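Local coordinates for glycosyl hydrolase family 26 (Bacteroides ovatus, PDB 4ZXO), which probably hydrolyses internal beta-1,4-mannosidic linkages of mannans such as galactomannan, as a family 26 beta-mannanase, at residues D49-S52 with A56-G59; V79-L84 with A143-S148; V122-V125 with E130-V133; W164-H167 with W171-W174; E212-E217 with L248-T253. One frame throughout, in Å; residues are numbered along the deposited sequence.

Contact 1: residues D49-S52 with A56-G59; sequences DVKS and AYPG
Lys51 and Ala56 bring their CA atoms to 4.5 Å of each other, because the chain doubles back as helix 49-54 ends and runs as an extended loop, residues 56-59, toward strand 60-64. The turn is closed without conventional hydrogen bonds between the two segments. In their place Lys51 presents its CA hydrogen to the carbonyl of Ala56, with Lys51 CA and Ala56 O 3.4 Å apart and an angle of 130° at the hydrogen. The lysine then illustrates how the aliphatic part of a charged side chain can serve as an apolar surface. Its CG lies anti to the backbone N (chi1 -175°), and the chain stays extended past the backbone of Ala56 until CD sits over the middle of the Tyr57 ring, 3.5 Å from the centroid and 12° off the normal. This is a CH-pi contact; the ammonium group lies past a bend at chi4, beyond the methylene that covers the face. The phenol oxygen of Tyr57 is bonded to the carbonyl of Gly46, which fixes the ring's far end, while Arg94 makes a cation-pi contact with the same ring. One residue earlier in the helix, Val50 turns its CG1 methyl to Pro58, with Val50 CG1 3.8 Å from Pro58 CD. That methyl also lies 3.7 Å from Ala56 O. This helix-to-strand turn belongs to the connection between the first two barrel strands: Val50 packs on His31 and Pro58 on Phe29, both of strand 27-32, and Gly59 pairs through its backbone with Met97 as the chain enters strand 60-64.

Contact 2: residues V79-L84 with A143-S148; sequences VSFAHL and ADFLLS
The ring of Phe145 meets the first turn of helix 81-93 with its rim: the carbonyl oxygen of Phe81 lies at the edge and in the ring plane, with Phe145 CE1 3.6 Å from Phe81 O. Next to it, two side-chain methylenes touch the same end of the ring, Phe81 CB at 4.0 Å from Phe145 CE1 and Leu84 CB at 4.0 Å from Phe145 CZ. A phenylalanine placed in this way shows how one ring can bridge two helices whose nearest CA atoms, those of Phe81 and Phe145, are still 8.3 Å apart. The reach comes from chi1 of -177°, which swings CG to the side opposite the backbone N and carries the ring out from helix 132-147. The weakly positive C-H edge is probably a suitable neighbour for the carbonyl of Phe81. Ser80 is the N-cap of helix 81-93, its OG accepting from His83 N at 2.9 Å with an angle of 150°. Across the contact, the carbonyl of Phe145 itself is gripped twice, by the backbone N of Ser148 and by its hydroxyl, Ser148 OG donating in the carbonyl plane to Phe145 O at 2.7 Å. Arg85 NE, of helix 81-93, bonds that same hydroxyl and so adds a polar link between that helix and Ser148. The two helices follow neighbouring strands, 60-64 and 97-101, in the barrel's outer layer, and Phe145 fills the seam between them, packing also on Ile88 of helix 81-93 and on Leu65 and Ile68 of the loop after strand 60-64.

Contact 3: residues V122-V125 with E130-V133; sequences VASV and ENHV
Ser124 and Asn131 join the two sides of a tight turn between two helices, in which short helix 121-125 hands over to helix 132-147 within the connection between barrel strands 97-101 and 159-162. Backbone and side chain act in parallel: Asn131 N donates to Ser124 O at 2.8 Å, while Asn131 ND2 donates to Ser124 OG at 3.0 Å. The latter bond is nearly straight, 170°, and the serine oxygen lies in the plane of the amide, so the amide's rotation is well defined. Although Asn131 holds the N-cap position, its side chain is thus spent on the preceding helix. Beside this pair, Val125 CG1 rests 3.9 Å from Asn131 CB. The imidazole closes the turn: His132 ND1 gives its hydrogen to Val125 O at 2.9 Å, the oxygen lying in the ring plane and the nitrogen well above the carbonyl plane.

The second shell steadies the first. Val125 packs on Leu187 and His132 on Met190, both of helix 181-197, and Val125 also touches Pro107. Ser124 OG is bonded in turn to the carbonyl of Val121, one turn back, with chi1 of 86° folding the hydroxyl over its own backbone.

Contact 4: residues W164-H167 with W171-W174; sequences WHEH and WFWW
An aromatic cluster built from Trp164, His165, Phe172, Trp173 and Trp174 folds the long loop after strand 159-162 back on itself. Trp174 is sandwiched within it: chi1 of 57° sets its CG between its own backbone N and carbonyl carbon and so carries the indole in between Phe172 and Trp164. Phe172 CB lies over the centre of one face, and Trp164 brings its edge to the opposite face, an edge-to-face pair with six-membered centroids 5.4 Å apart and planes at 79°. The same indole of Trp164 also turns its edge to Trp173, where Trp164 CZ3 comes within 3.7 Å of Trp173 CH2. The in-plane N-H of Trp174 is used as well: Trp174 NE1 donates to His165 O at 2.8 Å, almost straight at 169°, which fixes the indole's rotation between its two covers.

The setting is the catalytic face of a TIM barrel, after its fourth strand. In clan GH-A enzymes the acid/base glutamate follows that strand, and the place of Glu166, with its OE2 close to Glu270 OE1 of the seventh strand, is consistent with such a role. Its other oxygen is held from the side: Trp171 NE1 donates to Glu166 OE1 at 2.9 Å through the anti lone pair. Next along the loop, Phe172 CE2 stands over one face of the His165 ring, 3.5 Å from His165 NE2, though the two rings are tilted obliquely. Two waters bridge the two backbones. One donates to Glu166 O and accepts from Trp171 N; the second donates to both His167 O and Trp174 O, the former at 2.8 Å.

Contact 5: residues E212-E217 with L248-T253; sequences ESDTVE and LNKMLT
Lys250 lays the end of its side chain alongside the turn at Ser213 and Asp214, with Lys250 CE 3.1 Å from Ser213 O and its CD passing 3.6 Å from Asp214 OD1. The ammonium group makes a salt bridge to the aspartate, Lys250 NZ to Asp214 OD1 at 2.8 Å, meeting the oxygen nearly along its C-O axis. A weak bond to Ser213 O, at 3.0 Å, is added. A bend at chi3 (83°) in an otherwise extended chain brings the nitrogen to both oxygens. Gln247 OE1, one turn back in the helix, and the carbonyl of Met211 are further partners of NZ, so four oxygens surround it, a worked case of a partly exposed lysine serving backbone carbonyls, a carboxylate and an amide oxygen together.

In the barrel this joins two successive beta-alpha units: residues 212-217 follow strand 203-207, and helix 241-262 comes after strand 231-235. Met251, its chain bent at chi2 and chi3, brings SD to 3.4 Å from Ser213 O, and also packs on Val236 and Tyr219. The loop is braced from its own side by Glu218, which bonds Asp214 N and the hydroxyl of Thr215, the N-cap of helix 216-219. On helix 241-262, Thr253 OG1 donates to Asn249 O at 2.8 Å, reaching that carbonyl from the face opposite to Thr253 N.

All five contacts belong to one parallel beta/alpha barrel and follow its winding. Contact 1 lies between the first two strands; contact 2 pairs helices 81-93 and 132-147, and contact 3, which uses the start of the latter helix, is nested inside the loop that contact 2 closes. Contacts 4 and 5 follow in series. The extremes, contacts 1 and 3, have centres about 41 Å apart on opposite sides of the molecule. Contacts 3 and 4 touch, where Val122 CG2 lies 3.6 Å from Trp173 O, and contacts 4 and 5 touch through Trp171 and Glu212. Contact 4, in the probable active-site loop, thus touches both contact 3 and contact 5, which do not meet each other.

Contact 1: residues D49-S52 with A56-G59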
# COMPACT_ATOMS: atom_id res chain seq x y z
N ASP A 49 9.20 -3.07 -14.84
CA ASP A 49 8.33 -3.28 -16.00
C ASP A 49 7.61 -1.97 -16.37
O ASP A 49 7.36 -1.69 -17.57
CB ASP A 49 7.31 -4.37 -15.74
CG ASP A 49 7.88 -5.75 -15.92
OD1 ASP A 49 9.05 -5.88 -16.37
OD2 ASP A 49 7.11 -6.70 -15.69
N VAL A 50 7.28 -1.17 -15.37
CA VAL A 50 6.65 0.13 -15.67
C VAL A 50 7.57 1.07 -16.46
O VAL A 50 7.18 1.59 -17.51
CB VAL A 50 6.18 0.82 -14.35
CG1 VAL A 50 5.78 2.26 -14.59
CG2 VAL A 50 4.99 0.01 -13.81
N LYS A 51 8.81 1.22 -16.01
CA LYS A 51 9.73 2.06 -16.73
C LYS A 51 10.03 1.49 -18.11
O LYS A 51 10.13 2.23 -19.08
CB LYS A 51 11.03 2.24 -15.91
CG LYS A 51 12.05 3.22 -16.54
CD LYS A 51 13.20 3.43 -15.59
CE LYS A 51 14.32 4.28 -16.20
NZ LYS A 51 15.27 3.38 -16.95
N SER A 52 10.11 0.16 -18.22
CA SER A 52 10.41 -0.44 -19.54
C SER A 52 9.32 -0.12 -20.53
O SER A 52 9.58 -0.08 -21.74
CB SER A 52 10.55 -1.96 -19.44
OG SER A 52 11.73 -2.28 -18.76
N ALA A 56 9.43 5.97 -17.38
CA ALA A 56 9.72 6.53 -16.06
C ALA A 56 9.37 5.54 -14.97
O ALA A 56 8.45 4.73 -15.11
CB ALA A 56 8.94 7.78 -15.81
N TYR A 57 10.06 5.67 -13.86
CA TYR A 57 9.67 4.90 -12.68
C TYR A 57 8.30 5.37 -12.11
O TYR A 57 7.96 6.55 -12.16
CB TYR A 57 10.72 5.02 -11.59
CG TYR A 57 12.01 4.33 -11.87
CD1 TYR A 57 12.11 2.94 -11.86
CD2 TYR A 57 13.16 5.08 -12.17
CE1 TYR A 57 13.34 2.30 -12.09
CE2 TYR A 57 14.37 4.44 -12.43
CZ TYR A 57 14.46 3.07 -12.36
OH TYR A 57 15.66 2.48 -12.63
N PRO A 58 7.51 4.44 -11.54
CA PRO A 58 6.25 4.84 -10.91
C PRO A 58 6.53 5.77 -9.70
O PRO A 58 7.56 5.66 -9.02
CB PRO A 58 5.63 3.51 -10.49
CG PRO A 58 6.77 2.59 -10.33
CD PRO A 58 7.76 2.99 -11.41
N GLY A 59 5.62 6.70 -9.46
CA GLY A 59 5.74 7.62 -8.34
C GLY A 59 5.70 6.91 -7.00
O GLY A 59 6.25 7.40 -6.01

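Contact 2: residues V79-L84 with A143-S148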
# COMPACT_ATOMS: atom_id res chain seq x y z
N VAL A 79 11.97 -12.24 -1.73
CA VAL A 79 12.85 -11.10 -1.95
C VAL A 79 13.58 -10.78 -0.66
O VAL A 79 12.94 -10.72 0.41
CB VAL A 79 12.07 -9.84 -2.38
CG1 VAL A 79 13.05 -8.70 -2.67
CG2 VAL A 79 11.26 -10.13 -3.66
N SER A 80 14.91 -10.61 -0.70
CA SER A 80 15.60 -10.47 0.57
C SER A 80 15.27 -9.10 1.19
O SER A 80 15.06 -8.13 0.48
CB SER A 80 17.12 -10.60 0.42
OG SER A 80 17.66 -9.47 -0.32
N PHE A 81 15.28 -9.04 2.50
CA PHE A 81 15.07 -7.78 3.18
C PHE A 81 16.21 -6.82 2.87
O PHE A 81 15.99 -5.61 2.79
CB PHE A 81 14.91 -8.00 4.69
CG PHE A 81 13.67 -8.78 5.00
CD1 PHE A 81 12.43 -8.25 4.68
CD2 PHE A 81 13.74 -10.07 5.55
CE1 PHE A 81 11.27 -8.98 4.91
CE2 PHE A 81 12.60 -10.83 5.75
CZ PHE A 81 11.34 -10.27 5.44
N ALA A 82 17.43 -7.33 2.67
CA ALA A 82 18.52 -6.42 2.34
C ALA A 82 18.28 -5.79 0.94
O ALA A 82 18.59 -4.60 0.70
CB ALA A 82 19.86 -7.14 2.40
N HIS A 83 17.71 -6.58 0.02
CA HIS A 83 17.33 -5.99 -1.30
C HIS A 83 16.19 -5.00 -1.18
O HIS A 83 16.25 -3.91 -1.77
CB HIS A 83 16.90 -7.06 -2.31
CG HIS A 83 18.05 -7.63 -3.09
ND1 HIS A 83 18.07 -8.95 -3.51
CD2 HIS A 83 19.15 -7.03 -3.63
CE1 HIS A 83 19.16 -9.15 -4.25
NE2 HIS A 83 19.85 -8.01 -4.31
N LEU A 84 15.16 -5.33 -0.38
CA LEU A 84 14.05 -4.36 -0.18
C LEU A 84 14.62 -3.04 0.34
O LEU A 84 14.22 -1.95 -0.11
CB LEU A 84 13.03 -4.88 0.84
CG LEU A 84 12.22 -6.09 0.35
CD1 LEU A 84 11.16 -6.47 1.39
CD2 LEU A 84 11.54 -5.78 -0.98
N ALA A 143 9.29 -2.87 13.20
CA ALA A 143 9.83 -1.56 13.62
C ALA A 143 11.34 -1.45 13.32
O ALA A 143 11.82 -0.44 12.75
CB ALA A 143 9.55 -1.34 15.11
N ASP A 144 12.09 -2.50 13.67
CA ASP A 144 13.53 -2.48 13.41
C ASP A 144 13.87 -2.37 11.91
O ASP A 144 14.82 -1.65 11.53
CB ASP A 144 14.19 -3.73 13.96
CG ASP A 144 14.27 -3.74 15.47
OD1 ASP A 144 14.16 -2.66 16.10
OD2 ASP A 144 14.45 -4.85 16.01
N PHE A 145 13.07 -3.03 11.05
CA PHE A 145 13.29 -2.87 9.62
C PHE A 145 13.02 -1.42 9.20
O PHE A 145 13.79 -0.83 8.46
CB PHE A 145 12.42 -3.82 8.82
CG PHE A 145 12.68 -3.71 7.36
CD1 PHE A 145 13.78 -4.30 6.80
CD2 PHE A 145 11.84 -2.99 6.54
CE1 PHE A 145 14.03 -4.19 5.42
CE2 PHE A 145 12.07 -2.88 5.16
CZ PHE A 145 13.18 -3.47 4.62
N LEU A 146 11.91 -0.86 9.65
CA LEU A 146 11.57 0.52 9.29
C LEU A 146 12.66 1.52 9.71
O LEU A 146 12.94 2.50 9.00
CB LEU A 146 10.23 0.90 9.93
CG LEU A 146 9.03 0.10 9.34
CD1 LEU A 146 7.73 0.45 10.04
CD2 LEU A 146 8.88 0.27 7.82
N LEU A 147 13.24 1.29 10.88
CA LEU A 147 14.30 2.18 11.37
C LEU A 147 15.60 2.05 10.55
O LEU A 147 16.51 2.89 10.65
CB LEU A 147 14.57 1.88 12.84
CG LEU A 147 13.41 2.34 13.71
CD1 LEU A 147 13.52 1.74 15.11
CD2 LEU A 147 13.41 3.85 13.77
N SER A 148 15.73 0.97 9.80
CA SER A 148 16.93 0.74 9.00
C SER A 148 16.82 1.40 7.63
O SER A 148 17.80 1.44 6.87
CB SER A 148 17.19 -0.77 8.82
OG SER A 148 16.34 -1.33 7.81

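Contact 3: residues V122-V125 with E130-V133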
# COMPACT_ATOMS: atom_id res chain seq x y z
N VAL A 122 -6.87 -13.57 16.50
CA VAL A 122 -6.73 -12.22 17.02
C VAL A 122 -6.95 -12.23 18.54
O VAL A 122 -6.20 -11.58 19.27
CB VAL A 122 -7.71 -11.24 16.32
CG1 VAL A 122 -7.64 -9.86 16.91
CG2 VAL A 122 -7.37 -11.18 14.82
N ALA A 123 -7.95 -12.96 19.04
CA ALA A 123 -8.14 -13.04 20.48
C ALA A 123 -6.85 -13.47 21.19
O ALA A 123 -6.53 -12.97 22.25
CB ALA A 123 -9.27 -14.00 20.85
N SER A 124 -6.13 -14.40 20.59
CA SER A 124 -4.92 -14.93 21.23
C SER A 124 -3.76 -13.92 21.29
O SER A 124 -2.78 -14.12 22.04
CB SER A 124 -4.45 -16.20 20.53
OG SER A 124 -3.61 -15.93 19.42
N VAL A 125 -3.83 -12.83 20.52
CA VAL A 125 -2.76 -11.84 20.63
C VAL A 125 -3.16 -10.60 21.41
O VAL A 125 -2.37 -9.66 21.52
CB VAL A 125 -2.19 -11.38 19.23
CG1 VAL A 125 -1.65 -12.57 18.46
CG2 VAL A 125 -3.24 -10.52 18.44
N GLU A 130 -2.20 -15.98 24.80
CA GLU A 130 -0.98 -16.79 24.80
C GLU A 130 0.02 -16.30 23.78
O GLU A 130 1.22 -16.60 23.88
CB GLU A 130 -1.32 -18.25 24.53
CG GLU A 130 -2.03 -18.37 23.25
CD GLU A 130 -2.58 -19.73 22.97
OE1 GLU A 130 -1.87 -20.73 23.29
OE2 GLU A 130 -3.71 -19.77 22.39
N ASN A 131 -0.45 -15.56 22.78
CA ASN A 131 0.46 -15.09 21.73
C ASN A 131 0.67 -13.59 21.71
O ASN A 131 1.20 -13.03 20.75
CB ASN A 131 -0.03 -15.54 20.35
CG ASN A 131 -0.07 -17.05 20.24
OD1 ASN A 131 0.91 -17.72 20.56
ND2 ASN A 131 -1.20 -17.60 19.85
N HIS A 132 0.32 -12.94 22.81
CA HIS A 132 0.45 -11.48 22.90
C HIS A 132 1.93 -11.03 22.86
O HIS A 132 2.28 -10.14 22.10
CB HIS A 132 -0.21 -10.98 24.17
CG HIS A 132 -0.09 -9.51 24.39
ND1 HIS A 132 -0.79 -8.59 23.65
CD2 HIS A 132 0.60 -8.81 25.32
CE1 HIS A 132 -0.51 -7.37 24.09
NE2 HIS A 132 0.35 -7.48 25.09
N VAL A 133 2.78 -11.61 23.69
CA VAL A 133 4.17 -11.15 23.72
C VAL A 133 4.83 -11.37 22.35
O VAL A 133 5.59 -10.49 21.86
CB VAL A 133 4.97 -11.86 24.87
CG1 VAL A 133 6.47 -11.52 24.83
CG2 VAL A 133 4.37 -11.38 26.20

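Contact 4: residues W164-H167 with W171-W174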
# COMPACT_ATOMS: atom_id res chain seq x y z
N TRP A 164 -2.73 -5.05 8.12
CA TRP A 164 -4.12 -5.38 8.51
C TRP A 164 -5.12 -4.97 7.44
O TRP A 164 -6.23 -4.49 7.71
CB TRP A 164 -4.51 -4.71 9.85
CG TRP A 164 -3.45 -4.83 10.93
CD1 TRP A 164 -2.85 -3.80 11.63
CD2 TRP A 164 -2.82 -6.04 11.39
NE1 TRP A 164 -1.91 -4.29 12.49
CE2 TRP A 164 -1.85 -5.65 12.36
CE3 TRP A 164 -2.95 -7.41 11.05
CZ2 TRP A 164 -1.07 -6.59 13.04
CZ3 TRP A 164 -2.15 -8.33 11.72
CH2 TRP A 164 -1.21 -7.91 12.68
N HIS A 165 -4.72 -5.16 6.20
CA HIS A 165 -5.54 -4.70 5.07
C HIS A 165 -6.72 -5.64 4.75
O HIS A 165 -6.78 -6.79 5.18
CB HIS A 165 -4.61 -4.49 3.84
CG HIS A 165 -4.02 -5.74 3.28
ND1 HIS A 165 -3.19 -6.58 4.01
CD2 HIS A 165 -4.05 -6.23 2.02
CE1 HIS A 165 -2.79 -7.56 3.21
NE2 HIS A 165 -3.28 -7.36 2.00
N GLU A 166 -7.65 -5.13 3.97
CA GLU A 166 -8.75 -5.95 3.44
C GLU A 166 -9.50 -6.56 4.58
O GLU A 166 -9.96 -7.73 4.53
CB GLU A 166 -8.24 -7.00 2.43
CG GLU A 166 -7.78 -6.28 1.17
CD GLU A 166 -7.08 -7.09 0.14
OE1 GLU A 166 -7.14 -8.32 0.20
OE2 GLU A 166 -6.46 -6.47 -0.78
N HIS A 167 -9.71 -5.75 5.63
CA HIS A 167 -10.24 -6.34 6.86
C HIS A 167 -11.75 -6.53 6.86
O HIS A 167 -12.29 -7.14 7.81
CB HIS A 167 -9.85 -5.47 8.05
CG HIS A 167 -10.54 -4.16 8.06
ND1 HIS A 167 -10.07 -3.06 7.36
CD2 HIS A 167 -11.69 -3.77 8.67
CE1 HIS A 167 -10.91 -2.06 7.54
NE2 HIS A 167 -11.90 -2.47 8.32
N TRP A 171 -10.69 -13.39 4.33
CA TRP A 171 -9.68 -14.28 3.78
C TRP A 171 -8.33 -14.16 4.48
O TRP A 171 -7.43 -14.96 4.19
CB TRP A 171 -9.50 -14.04 2.29
CG TRP A 171 -9.34 -12.61 1.90
CD1 TRP A 171 -8.20 -11.88 1.88
CD2 TRP A 171 -10.36 -11.79 1.37
NE1 TRP A 171 -8.46 -10.60 1.42
CE2 TRP A 171 -9.78 -10.52 1.10
CE3 TRP A 171 -11.72 -11.97 1.13
CZ2 TRP A 171 -10.50 -9.46 0.51
CZ3 TRP A 171 -12.46 -10.86 0.55
CH2 TRP A 171 -11.83 -9.63 0.28
N PHE A 172 -8.18 -13.19 5.40
CA PHE A 172 -6.99 -13.13 6.25
C PHE A 172 -7.37 -13.40 7.70
O PHE A 172 -8.54 -13.21 8.09
CB PHE A 172 -6.34 -11.72 6.18
CG PHE A 172 -5.81 -11.37 4.82
CD1 PHE A 172 -5.03 -12.28 4.12
CD2 PHE A 172 -6.05 -10.12 4.27
CE1 PHE A 172 -4.47 -11.94 2.90
CE2 PHE A 172 -5.52 -9.77 3.05
CZ PHE A 172 -4.72 -10.67 2.36
N TRP A 173 -6.39 -13.79 8.52
CA TRP A 173 -6.75 -14.19 9.88
C TRP A 173 -7.19 -13.03 10.78
O TRP A 173 -7.73 -13.26 11.87
CB TRP A 173 -5.57 -14.97 10.55
CG TRP A 173 -4.26 -14.30 10.66
CD1 TRP A 173 -3.15 -14.49 9.85
CD2 TRP A 173 -3.85 -13.38 11.69
NE1 TRP A 173 -2.10 -13.71 10.31
CE2 TRP A 173 -2.51 -13.03 11.43
CE3 TRP A 173 -4.51 -12.80 12.81
CZ2 TRP A 173 -1.78 -12.15 12.27
CZ3 TRP A 173 -3.78 -11.91 13.64
CH2 TRP A 173 -2.42 -11.59 13.36
N TRP A 174 -6.99 -11.79 10.31
CA TRP A 174 -7.49 -10.57 10.98
C TRP A 174 -8.77 -10.04 10.33
O TRP A 174 -9.18 -8.93 10.62
CB TRP A 174 -6.44 -9.47 10.94
CG TRP A 174 -5.98 -9.10 9.53
CD1 TRP A 174 -6.60 -8.23 8.67
CD2 TRP A 174 -4.84 -9.61 8.83
NE1 TRP A 174 -5.91 -8.15 7.48
CE2 TRP A 174 -4.83 -8.99 7.55
CE3 TRP A 174 -3.86 -10.55 9.16
CZ2 TRP A 174 -3.81 -9.22 6.62
CZ3 TRP A 174 -2.88 -10.87 8.20
CH2 TRP A 174 -2.87 -10.18 6.94
O HOH W 1 -9.62 -10.61 4.68
O HOH W 2 -11.54 -7.31 10.54

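Contact 5: residues E212-E217 with L248-T253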
# COMPACT_ATOMS: atom_id res chain seq x y z
N GLU A 212 -16.43 -4.38 0.36
CA GLU A 212 -17.61 -4.94 1.02
C GLU A 212 -18.49 -3.84 1.55
O GLU A 212 -19.72 -3.99 1.56
CB GLU A 212 -17.20 -5.88 2.17
CG GLU A 212 -16.52 -7.16 1.70
CD GLU A 212 -15.07 -6.98 1.27
OE1 GLU A 212 -14.39 -6.02 1.69
OE2 GLU A 212 -14.60 -7.80 0.45
N SER A 213 -17.87 -2.77 2.06
CA SER A 213 -18.64 -1.69 2.66
C SER A 213 -19.44 -0.96 1.59
O SER A 213 -18.91 -0.61 0.55
CB SER A 213 -17.70 -0.67 3.33
OG SER A 213 -16.90 -1.28 4.33
N ASP A 214 -20.71 -0.71 1.87
CA ASP A 214 -21.52 0.05 0.93
C ASP A 214 -21.70 1.51 1.26
O ASP A 214 -22.22 2.25 0.46
CB ASP A 214 -22.90 -0.58 0.78
CG ASP A 214 -22.90 -1.76 -0.18
OD1 ASP A 214 -22.00 -1.91 -1.04
OD2 ASP A 214 -23.87 -2.54 -0.11
N THR A 215 -21.25 1.91 2.44
CA THR A 215 -21.42 3.26 2.96
C THR A 215 -20.22 3.64 3.80
O THR A 215 -19.42 2.77 4.20
CB THR A 215 -22.69 3.41 3.88
OG1 THR A 215 -22.55 2.54 5.00
CG2 THR A 215 -23.96 3.08 3.11
N VAL A 216 -20.10 4.92 4.10
CA VAL A 216 -19.04 5.40 4.99
C VAL A 216 -19.14 4.78 6.40
O VAL A 216 -18.13 4.40 6.99
CB VAL A 216 -19.07 6.94 5.11
CG1 VAL A 216 -18.08 7.39 6.21
CG2 VAL A 216 -18.63 7.53 3.80
N GLU A 217 -20.38 4.62 6.90
CA GLU A 217 -20.58 4.00 8.21
C GLU A 217 -19.91 2.62 8.25
O GLU A 217 -19.20 2.26 9.22
CB GLU A 217 -22.12 3.89 8.52
CG GLU A 217 -22.50 2.93 9.66
CD GLU A 217 -23.99 2.91 9.88
OE1 GLU A 217 -24.55 4.01 9.89
OE2 GLU A 217 -24.60 1.83 9.96
N LEU A 248 -15.85 0.52 -7.89
CA LEU A 248 -14.76 1.48 -7.66
C LEU A 248 -15.32 2.89 -7.47
O LEU A 248 -14.88 3.62 -6.58
CB LEU A 248 -13.75 1.45 -8.82
CG LEU A 248 -12.49 2.29 -8.58
CD1 LEU A 248 -11.74 1.90 -7.24
CD2 LEU A 248 -11.61 2.27 -9.82
N ASN A 249 -16.26 3.32 -8.33
CA ASN A 249 -16.89 4.59 -8.04
C ASN A 249 -17.49 4.64 -6.64
O ASN A 249 -17.38 5.65 -5.96
CB ASN A 249 -17.98 4.92 -9.07
CG ASN A 249 -17.41 5.58 -10.32
OD1 ASN A 249 -16.87 6.70 -10.27
ND2 ASN A 249 -17.50 4.89 -11.43
N LYS A 250 -18.20 3.58 -6.24
CA LYS A 250 -18.78 3.54 -4.92
C LYS A 250 -17.69 3.71 -3.84
O LYS A 250 -17.86 4.53 -2.92
CB LYS A 250 -19.50 2.22 -4.70
CG LYS A 250 -20.15 2.12 -3.36
CD LYS A 250 -20.48 0.64 -3.04
CE LYS A 250 -19.25 -0.05 -2.49
NZ LYS A 250 -19.50 -1.50 -2.22
N MET A 251 -16.60 2.94 -3.93
CA MET A 251 -15.59 3.07 -2.87
C MET A 251 -14.86 4.40 -2.91
O MET A 251 -14.56 4.94 -1.84
CB MET A 251 -14.54 1.95 -2.98
CG MET A 251 -15.07 0.58 -2.62
SD MET A 251 -16.09 0.46 -1.11
CE MET A 251 -14.91 1.07 0.11
N LEU A 252 -14.54 4.94 -4.10
CA LEU A 252 -13.85 6.21 -4.09
C LEU A 252 -14.77 7.36 -3.63
O LEU A 252 -14.27 8.31 -3.03
CB LEU A 252 -13.28 6.51 -5.48
CG LEU A 252 -12.28 5.42 -5.91
CD1 LEU A 252 -11.61 5.84 -7.25
CD2 LEU A 252 -11.24 5.14 -4.80
N THR A 253 -16.09 7.25 -3.87
CA THR A 253 -17.05 8.21 -3.32
C THR A 253 -17.02 8.12 -1.78
O THR A 253 -17.01 9.14 -1.06
CB THR A 253 -18.45 7.91 -3.89
OG1 THR A 253 -18.39 8.22 -5.30
CG2 THR A 253 -19.55 8.79 -3.24